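Local coordinates for protein putative aldehyde dehydrogenase AldY (Bacillus subtilis, PDB 4DNG) that probably oxidises aldehydes to carboxylates with NAD+ as cofactor, and may help protect the cell against stress from ethanol and related compounds, at residues E422-A425 / L426-D429; L112-A115 / M116-G120; G240-A243 / G244-F247. One frame throughout, in Å; residues are numbered along the deposited sequence.

Interaction 1. Residues E422-A425 / L426-D429; sequences EKFA and LQID
The Gln427 amide runs alongside the Phe424 ring, the two planes 35° apart. Gln427 NE2 approaches the ring obliquely, 3.8 Å from Phe424 CD1, while OE1 of the same amide is held by Gln396, which also touches the Phe424 side chain. The Gln427 chain runs extended beyond CG, and this carries the amide far enough to draw level with the aromatic ring. Nearer the backbone, Gln427 CB lies 3.1 Å from Phe424 O, the same oxygen that accepts a hydrogen bond from Gln427 N at 2.8 Å. Leu426 N makes an i to i+4 bond to Glu422 O at 3.1 Å; the next bonds are i to i+3. With CG anti to its carbonyl carbon (chi1 -79°), Leu426 folds back along the helix: CG sits 3.3 Å from Glu422 O, and CD1 runs beside the Lys423 chain to within 4.1 Å of NZ. Ala425 to Ile428 then form a type I beta turn, its closing bond from Ile428 N to Ala425 O being weak at 3.4 Å. The C-terminal turn of helix 418-425 thus unwinds toward strand 432-435. Phe424 and Ile428 pack on helix 395-403 through Ile399, whereas Ala425 and Leu426 meet Ile474 on strand 469-477 of the second subunit.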
# COMPACT_ATOMS: atom_id res chain seq x y z
N GLU A 422 -12.14 26.23 -0.40
CA GLU A 422 -11.38 25.33 0.44
C GLU A 422 -12.32 24.33 1.10
O GLU A 422 -11.96 23.17 1.30
CB GLU A 422 -10.58 26.10 1.48
CG GLU A 422 -9.67 25.23 2.32
CD GLU A 422 -8.95 26.02 3.38
OE1 GLU A 422 -8.02 26.79 3.04
OE2 GLU A 422 -9.31 25.87 4.56
N LYS A 423 -13.52 24.77 1.43
CA LYS A 423 -14.45 23.91 2.16
C LYS A 423 -15.14 22.92 1.23
O LYS A 423 -15.46 21.79 1.63
CB LYS A 423 -15.44 24.73 3.00
CG LYS A 423 -15.05 24.88 4.48
CD LYS A 423 -13.71 25.60 4.70
CE LYS A 423 -13.35 25.73 6.17
NZ LYS A 423 -12.91 24.44 6.80
N PHE A 424 -15.34 23.35 -0.01
CA PHE A 424 -15.87 22.46 -1.04
C PHE A 424 -14.78 21.50 -1.50
O PHE A 424 -15.04 20.33 -1.78
CB PHE A 424 -16.40 23.26 -2.25
CG PHE A 424 -17.84 23.69 -2.12
CD1 PHE A 424 -18.84 22.77 -1.78
CD2 PHE A 424 -18.21 25.02 -2.36
CE1 PHE A 424 -20.16 23.17 -1.67
CE2 PHE A 424 -19.53 25.42 -2.26
CZ PHE A 424 -20.51 24.50 -1.92
N ALA A 425 -13.55 22.02 -1.60
CA ALA A 425 -12.37 21.21 -1.91
C ALA A 425 -12.28 20.05 -0.93
O ALA A 425 -11.95 18.93 -1.31
CB ALA A 425 -11.11 22.06 -1.83
N LEU A 426 -12.61 20.33 0.33
CA LEU A 426 -12.63 19.31 1.37
C LEU A 426 -13.77 18.30 1.24
O LEU A 426 -13.84 17.34 2.00
CB LEU A 426 -12.68 19.99 2.75
CG LEU A 426 -11.32 20.51 3.22
CD1 LEU A 426 -11.44 21.37 4.47
CD2 LEU A 426 -10.33 19.36 3.44
N GLN A 427 -14.64 18.50 0.26
CA GLN A 427 -15.84 17.68 0.09
C GLN A 427 -15.74 16.76 -1.10
O GLN A 427 -16.67 16.01 -1.39
CB GLN A 427 -17.03 18.59 -0.10
CG GLN A 427 -18.33 18.07 0.46
CD GLN A 427 -19.29 19.19 0.66
OE1 GLN A 427 -20.48 19.06 0.38
NE2 GLN A 427 -18.78 20.33 1.11
N ILE A 428 -14.61 16.85 -1.80
CA ILE A 428 -14.34 16.04 -2.98
C ILE A 428 -13.37 14.90 -2.65
O ILE A 428 -12.25 15.15 -2.18
CB ILE A 428 -13.71 16.91 -4.10
CG1 ILE A 428 -14.64 18.06 -4.45
CG2 ILE A 428 -13.36 16.06 -5.33
CD1 ILE A 428 -14.22 18.84 -5.69
N ASP A 429 -13.81 13.67 -2.92
CA ASP A 429 -12.96 12.48 -2.83
C ASP A 429 -11.97 12.48 -3.96
O ASP A 429 -12.25 12.02 -5.07
CB ASP A 429 -13.76 11.18 -2.83
CG ASP A 429 -14.29 10.83 -1.46
OD1 ASP A 429 -13.63 11.18 -0.45
OD2 ASP A 429 -15.36 10.19 -1.39

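Interaction 2. Residues L112-A115 / M116-G120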
# COMPACT_ATOMS: atom_id res chain seq x y z
N LEU A 112 13.98 16.28 -10.69
CA LEU A 112 15.37 16.04 -10.30
C LEU A 112 15.87 17.04 -9.24
O LEU A 112 16.58 16.65 -8.32
CB LEU A 112 16.30 16.00 -11.51
CG LEU A 112 16.37 14.68 -12.28
CD1 LEU A 112 17.04 14.89 -13.63
CD2 LEU A 112 17.10 13.61 -11.47
N ASP A 113 15.48 18.30 -9.38
CA ASP A 113 15.80 19.33 -8.37
C ASP A 113 15.23 18.93 -7.01
O ASP A 113 15.86 19.15 -5.98
CB ASP A 113 15.23 20.69 -8.79
CG ASP A 113 16.00 21.34 -9.94
OD1 ASP A 113 17.13 20.91 -10.24
OD2 ASP A 113 15.46 22.30 -10.56
N GLU A 114 14.04 18.32 -7.01
CA GLU A 114 13.34 18.00 -5.78
C GLU A 114 14.01 16.82 -5.09
O GLU A 114 14.24 16.86 -3.88
CB GLU A 114 11.85 17.78 -6.03
CG GLU A 114 11.00 17.53 -4.79
CD GLU A 114 10.93 18.72 -3.82
OE1 GLU A 114 10.92 19.89 -4.27
OE2 GLU A 114 10.87 18.47 -2.59
N ALA A 115 14.40 15.82 -5.88
CA ALA A 115 15.11 14.64 -5.37
C ALA A 115 16.34 14.96 -4.53
O ALA A 115 16.56 14.34 -3.48
CB ALA A 115 15.48 13.72 -6.52
N MET A 116 17.14 15.92 -4.98
CA MET A 116 18.32 16.35 -4.26
C MET A 116 18.04 16.80 -2.82
O MET A 116 18.90 16.68 -1.95
CB MET A 116 19.01 17.47 -5.02
CG MET A 116 19.63 17.03 -6.33
SD MET A 116 20.36 18.43 -7.17
CE MET A 116 19.89 18.12 -8.87
N THR A 117 16.84 17.32 -2.57
CA THR A 117 16.48 17.82 -1.24
C THR A 117 16.25 16.70 -0.24
O THR A 117 16.30 16.92 0.98
CB THR A 117 15.23 18.72 -1.28
OG1 THR A 117 14.07 17.93 -1.59
CG2 THR A 117 15.39 19.83 -2.30
N TYR A 118 16.00 15.49 -0.73
CA TYR A 118 15.77 14.38 0.20
C TYR A 118 16.68 13.16 0.04
O TYR A 118 16.52 12.17 0.76
CB TYR A 118 14.29 13.99 0.23
CG TYR A 118 13.67 13.70 -1.10
CD1 TYR A 118 14.13 12.65 -1.88
CD2 TYR A 118 12.60 14.46 -1.57
CE1 TYR A 118 13.54 12.36 -3.10
CE2 TYR A 118 12.02 14.19 -2.79
CZ TYR A 118 12.49 13.13 -3.55
OH TYR A 118 11.94 12.83 -4.77
N THR A 119 17.65 13.25 -0.86
CA THR A 119 18.70 12.25 -0.95
C THR A 119 19.34 12.05 0.43
O THR A 119 19.83 10.97 0.75
CB THR A 119 19.82 12.68 -1.92
OG1 THR A 119 19.33 13.70 -2.80
CG2 THR A 119 20.28 11.50 -2.74
N GLY A 120 19.23 13.07 1.25
CA GLY A 120 19.78 13.06 2.58
C GLY A 120 19.03 12.20 3.55
O GLY A 120 19.49 11.97 4.65
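Tyr118 lays one ring face over the backbone of Ala115, whose CA stands 3.9 Å from the ring centroid and 27° off the normal, a CH-pi contact. The carbonyl oxygens of Glu114 and Ala115 lie over the same face, both displaced toward its rim. The ring is folded back by a chi1 of 53°, which sets CG between the backbone N and the carbonyl carbon; CE2 thereby comes 4.0 Å from Glu114 CG, the two side chains meeting at about a right angle. Each of the two oxygens has a hydroxyl as well as a main-chain donor. Glu114 O takes Thr117 OG1 in the carbonyl plane, at a very short 2.5 Å whose exact value is doubtful, and Thr117 N at 2.9 Å from above that plane. Ala115 O receives Tyr118 N at 3.0 Å and Thr119 OG1 at 2.9 Å, which arrive from opposite faces of its plane. Replacing Tyr118 by alanine removes the ring, which is likely to leave the backbone at Ala115 without its aromatic cover and to open a gap beside Pro166 of helix 156-169. Further out, Met116 lies alongside Asp113, whose carboxylate forms a salt bridge with Arg76 of helix 65-81. Leu112 touches both that helix and helix 156-169. The bond from Met116 N to Leu112 O is weak; i to i+3 bonds to Glu114 O and Ala115 O follow, with a further weak i to i+4 bond from Thr119 N to Ala115 O. The added hydroxyl donors probably help to fix the threonine side chains and this last turn.

Interaction 3. Residues G240-A243 / G244-F247; sequences GEIA and GRAF
Glu241 and Arg245, one helical turn apart, run alongside each other in the same direction, but within the chain their charged ends do not pair. In the conformer described, one of two modelled for Arg245, NH2 lies against the methylene of Glu241, 3.3 Å from CG, and stays 4.1 Å from OE1, with carboxylate and guanidinium planes 49° apart. In this conformer both charges find partners across the dimer interface instead: Glu241 forms a salt bridge with Arg245 of the second subunit, and Arg245 another with Glu241 of the second subunit, though both bridges are tied to the conformer chosen. The Arg245 side chain sets out with CG anti to the backbone N (chi1 -164°), then bends at chi3 (-52°), and this bend turns the guanidinium back over the preceding turn. One of its faces consequently looks onto Glu241 O and Ile242 CA, while NH1 passes 4.1 Å from Ile242 CG1, the two side chains crossing at a slant. Underneath, the backbone remains helical, Gly244 N bonding to Gly240 O at 2.8 Å and Arg245 N to Glu241 O at 3.0 Å. Phe247 breaks the run with a positive phi, and its ring is placed so that Arg245 O lies 3.8 Å above the plane, over the centre. Phe247 also packs on Gly236 of the second subunit. The positive phi and the bonds back into the last turn define a Schellman motif. It closes helix 233-246 of the beta-alpha-beta unit between strands 226-231 and 249-254, consistent with the Rossmann-type NAD-binding domain of aldehyde dehydrogenases.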
# COMPACT_ATOMS: atom_id res chain seq x y z
N GLY A 240 -2.81 -4.81 -9.50
CA GLY A 240 -3.22 -4.86 -8.09
C GLY A 240 -3.38 -6.26 -7.56
O GLY A 240 -3.04 -6.56 -6.41
N GLU A 241 -3.87 -7.14 -8.41
CA GLU A 241 -4.07 -8.52 -8.01
C GLU A 241 -2.73 -9.24 -7.89
O GLU A 241 -2.46 -9.92 -6.90
CB GLU A 241 -5.02 -9.16 -9.01
CG GLU A 241 -4.98 -10.66 -9.19
CD GLU A 241 -5.50 -11.05 -10.56
OE1 GLU A 241 -6.50 -11.78 -10.66
OE2 GLU A 241 -4.90 -10.57 -11.56
N ILE A 242 -1.86 -9.04 -8.87
CA ILE A 242 -0.58 -9.74 -8.89
C ILE A 242 0.31 -9.22 -7.78
O ILE A 242 0.93 -10.00 -7.07
CB ILE A 242 0.16 -9.61 -10.24
CG1 ILE A 242 -0.50 -10.51 -11.28
CG2 ILE A 242 1.65 -9.96 -10.10
CD1 ILE A 242 -0.41 -9.98 -12.69
N ALA A 243 0.36 -7.90 -7.64
CA ALA A 243 1.21 -7.27 -6.64
C ALA A 243 0.63 -7.46 -5.24
O ALA A 243 1.37 -7.68 -4.28
CB ALA A 243 1.42 -5.80 -6.96
N GLY A 244 -0.69 -7.42 -5.13
CA GLY A 244 -1.38 -7.70 -3.87
C GLY A 244 -1.07 -9.09 -3.35
O GLY A 244 -0.76 -9.25 -2.17
N ARG A 245 -1.16 -10.09 -4.23
CA ARG A 245 -0.86 -11.49 -3.91
C ARG A 245 0.58 -11.66 -3.42
O ARG A 245 0.86 -12.47 -2.54
CB ARG A 245 -1.09 -12.36 -5.16
CG ARG A 245 -1.18 -13.85 -4.88
CD ARG A 245 -1.25 -14.66 -6.17
NE ARG A 245 -2.29 -14.18 -7.08
CZ ARG A 245 -2.07 -13.80 -8.34
NH1 ARG A 245 -0.84 -13.85 -8.86
NH2 ARG A 245 -3.09 -13.39 -9.09
N ALA A 246 1.48 -10.90 -4.03
CA ALA A 246 2.92 -11.00 -3.72
C ALA A 246 3.38 -9.97 -2.69
O ALA A 246 4.55 -9.93 -2.34
CB ALA A 246 3.75 -10.92 -5.01
N PHE A 247 2.45 -9.15 -2.20
CA PHE A 247 2.75 -8.13 -1.19
C PHE A 247 3.83 -7.15 -1.64
O PHE A 247 4.68 -6.76 -0.85
CB PHE A 247 3.17 -8.75 0.16
CG PHE A 247 2.32 -9.90 0.61
CD1 PHE A 247 0.97 -9.71 0.94
CD2 PHE A 247 2.87 -11.18 0.73
CE1 PHE A 247 0.18 -10.79 1.35
CE2 PHE A 247 2.09 -12.26 1.14
CZ PHE A 247 0.74 -12.06 1.46

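In the fold
The three contacts are separate local features of helices or helix ends, their centres 30 to 32 Å apart and none touching another; interactions 1 and 3 come nearest, with about 19 Å between their closest atoms. Both reach the second subunit, at different places on its surface, whereas interaction 2 is not touched by it and is packed between helices of its own chain. Interaction 3 stands closest to function: it lies on helix 233-246, whose start falls among the probable NAD-binding residues Gly231 to Gly236, and Gly240 is about 6 Å from Gly236. Interactions 1 and 2 lie away from that site and from the predicted active-site residues Glu253 and Cys287, the latter not modelled.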